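Local coordinates for protein glutathione S-transferase (Xanthomonas axonopodis pv. citri, PDB 6NV6) that probably conjugates glutathione, which it binds, to electrophilic substrates as a theta-class glutathione S-transferase of a citrus canker pathogen, at residues Y170-F173 / R179-L182. Sequence-based numbering, arbitrary orientation.
Sequences YAWF and RPEL
W172 and F173 sit near the end of helix 163-174, and the irregular chain 179-182 returns past them, with the CA atoms of F173 and R179 7.8 Å apart. R179 does most of the touching. Its aliphatic part slides over one face of the W172 indole, running opposite to the tryptophan side chain; CD of R179 lies 3.7 Å from the centroid of the five-membered ring, a CH-pi contact, while CG of R179 rides nearer the rim, 3.5 Å from CZ2 of W172. A bend at chi3 (-59°) brings NE back toward the helix, and chi4, near a right angle, sets the guanidinium steeply to the indole, the planes 78° apart. There NH2 of R179 donates to the carbonyl O of W172 at 2.9 Å, in the carbonyl plane but with a bent N-H...O angle of 134°. The same nitrogen also bonds to the O of M175, so one guanidinium arm holds two carbonyls, one in the last turn of the helix, the other just beyond it. The O of F173 lies over the guanidinium face without a hydrogen bond, and the F173 ring meets CD of R179 obliquely. P180 approaches the edge of the indole, its CD 3.7 Å from CZ2 of W172. A water in the indole plane accepts from NE1 of W172 at 3.2 Å and donates to the O of P180, a second link. F109 and L112 of helix 88-118 and L140 of helix 126-146 also pack against W172, joining this arginine-bonded helix end to the all-helical C-terminal domain of the GST fold.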
loop_
_atom_site.group_PDB
_atom_site.type_symbol
_atom_site.label_atom_id
_atom_site.label_comp_id
_atom_site.label_asym_id
_atom_site.label_seq_id
_atom_site.Cartn_x
_atom_site.Cartn_y
_atom_site.Cartn_z
ATOM N N TYR A 170 2.918 2.180 -5.884
ATOM C CA TYR A 170 4.046 3.080 -6.083
ATOM C C TYR A 170 5.280 2.302 -6.539
ATOM O O TYR A 170 5.926 2.657 -7.533
ATOM C CB TYR A 170 4.330 3.852 -4.794
ATOM C CG TYR A 170 5.604 4.664 -4.858
ATOM C CD1 TYR A 170 5.726 5.722 -5.752
ATOM C CD2 TYR A 170 6.687 4.370 -4.032
ATOM C CE1 TYR A 170 6.873 6.464 -5.818
ATOM C CE2 TYR A 170 7.845 5.114 -4.093
ATOM C CZ TYR A 170 7.927 6.161 -4.987
ATOM O OH TYR A 170 9.074 6.909 -5.051
ATOM N N ALA A 171 5.613 1.222 -5.830
ATOM C CA ALA A 171 6.740 0.397 -6.249
ATOM C C ALA A 171 6.518 -0.161 -7.648
ATOM O O ALA A 171 7.422 -0.126 -8.491
ATOM C CB ALA A 171 6.966 -0.733 -5.243
ATOM N N TRP A 172 5.311 -0.660 -7.919
ATOM C CA TRP A 172 5.009 -1.225 -9.228
ATOM C C TRP A 172 5.337 -0.260 -10.365
ATOM O O TRP A 172 5.951 -0.649 -11.360
ATOM C CB TRP A 172 3.537 -1.625 -9.288
ATOM C CG TRP A 172 3.066 -2.079 -10.643
ATOM C CD1 TRP A 172 2.272 -1.380 -11.526
ATOM C CD2 TRP A 172 3.345 -3.336 -11.273
ATOM N NE1 TRP A 172 2.048 -2.130 -12.657
ATOM C CE2 TRP A 172 2.692 -3.333 -12.527
ATOM C CE3 TRP A 172 4.077 -4.466 -10.899
ATOM C CZ2 TRP A 172 2.751 -4.416 -13.399
ATOM C CZ3 TRP A 172 4.137 -5.534 -11.773
ATOM C CH2 TRP A 172 3.478 -5.502 -13.005
ATOM N N PHE A 173 4.948 1.002 -10.235
ATOM C CA PHE A 173 5.055 1.915 -11.360
ATOM C C PHE A 173 6.415 2.587 -11.457
ATOM O O PHE A 173 6.811 3.001 -12.554
ATOM C CB PHE A 173 3.957 2.980 -11.273
ATOM C CG PHE A 173 2.626 2.525 -11.823
ATOM C CD1 PHE A 173 2.488 2.219 -13.171
ATOM C CD2 PHE A 173 1.520 2.377 -10.988
ATOM C CE1 PHE A 173 1.272 1.797 -13.679
ATOM C CE2 PHE A 173 0.302 1.956 -11.494
ATOM C CZ PHE A 173 0.180 1.664 -12.840
ATOM N N ARG A 179 6.120 -2.942 -17.810
ATOM C CA ARG A 179 4.794 -3.213 -17.270
ATOM C C ARG A 179 3.781 -3.437 -18.381
ATOM O O ARG A 179 3.841 -2.775 -19.418
ATOM C CB ARG A 179 4.316 -2.053 -16.396
ATOM C CG ARG A 179 4.834 -2.095 -14.977
ATOM C CD ARG A 179 4.717 -0.750 -14.289
ATOM N NE ARG A 179 5.456 0.290 -14.996
ATOM C CZ ARG A 179 6.712 0.633 -14.745
ATOM N NH1 ARG A 179 7.331 1.495 -15.532
ATOM N NH2 ARG A 179 7.380 0.057 -13.767
ATOM N N PRO A 180 2.823 -4.340 -18.208
ATOM C CA PRO A 180 1.719 -4.418 -19.165
ATOM C C PRO A 180 0.820 -3.194 -19.051
ATOM O O PRO A 180 0.754 -2.524 -18.018
ATOM C CB PRO A 180 0.985 -5.689 -18.741
ATOM C CG PRO A 180 1.191 -5.721 -17.265
ATOM C CD PRO A 180 2.595 -5.204 -17.037
ATOM N N GLU A 181 0.114 -2.906 -20.139
ATOM C CA GLU A 181 -0.764 -1.743 -20.173
ATOM C C GLU A 181 -1.984 -2.007 -19.292
ATOM O O GLU A 181 -2.798 -2.887 -19.589
ATOM C CB GLU A 181 -1.166 -1.429 -21.612
ATOM C CG GLU A 181 -0.320 -0.351 -22.280
ATOM C CD GLU A 181 -0.850 1.053 -22.050
ATOM O OE1 GLU A 181 -1.693 1.231 -21.135
ATOM O OE2 GLU A 181 -0.421 1.975 -22.792
ATOM N N LEU A 182 -2.109 -1.257 -18.196
ATOM C CA LEU A 182 -3.255 -1.357 -17.291
ATOM C C LEU A 182 -3.751 0.050 -16.987
ATOM O O LEU A 182 -3.388 0.646 -15.962
ATOM C CB LEU A 182 -2.892 -2.104 -16.011
ATOM C CG LEU A 182 -2.429 -3.552 -16.168
ATOM C CD1 LEU A 182 -1.746 -3.993 -14.883
ATOM C CD2 LEU A 182 -3.598 -4.470 -16.539
HETATM O O HOH W 1 0.746 -1.335 -15.417
#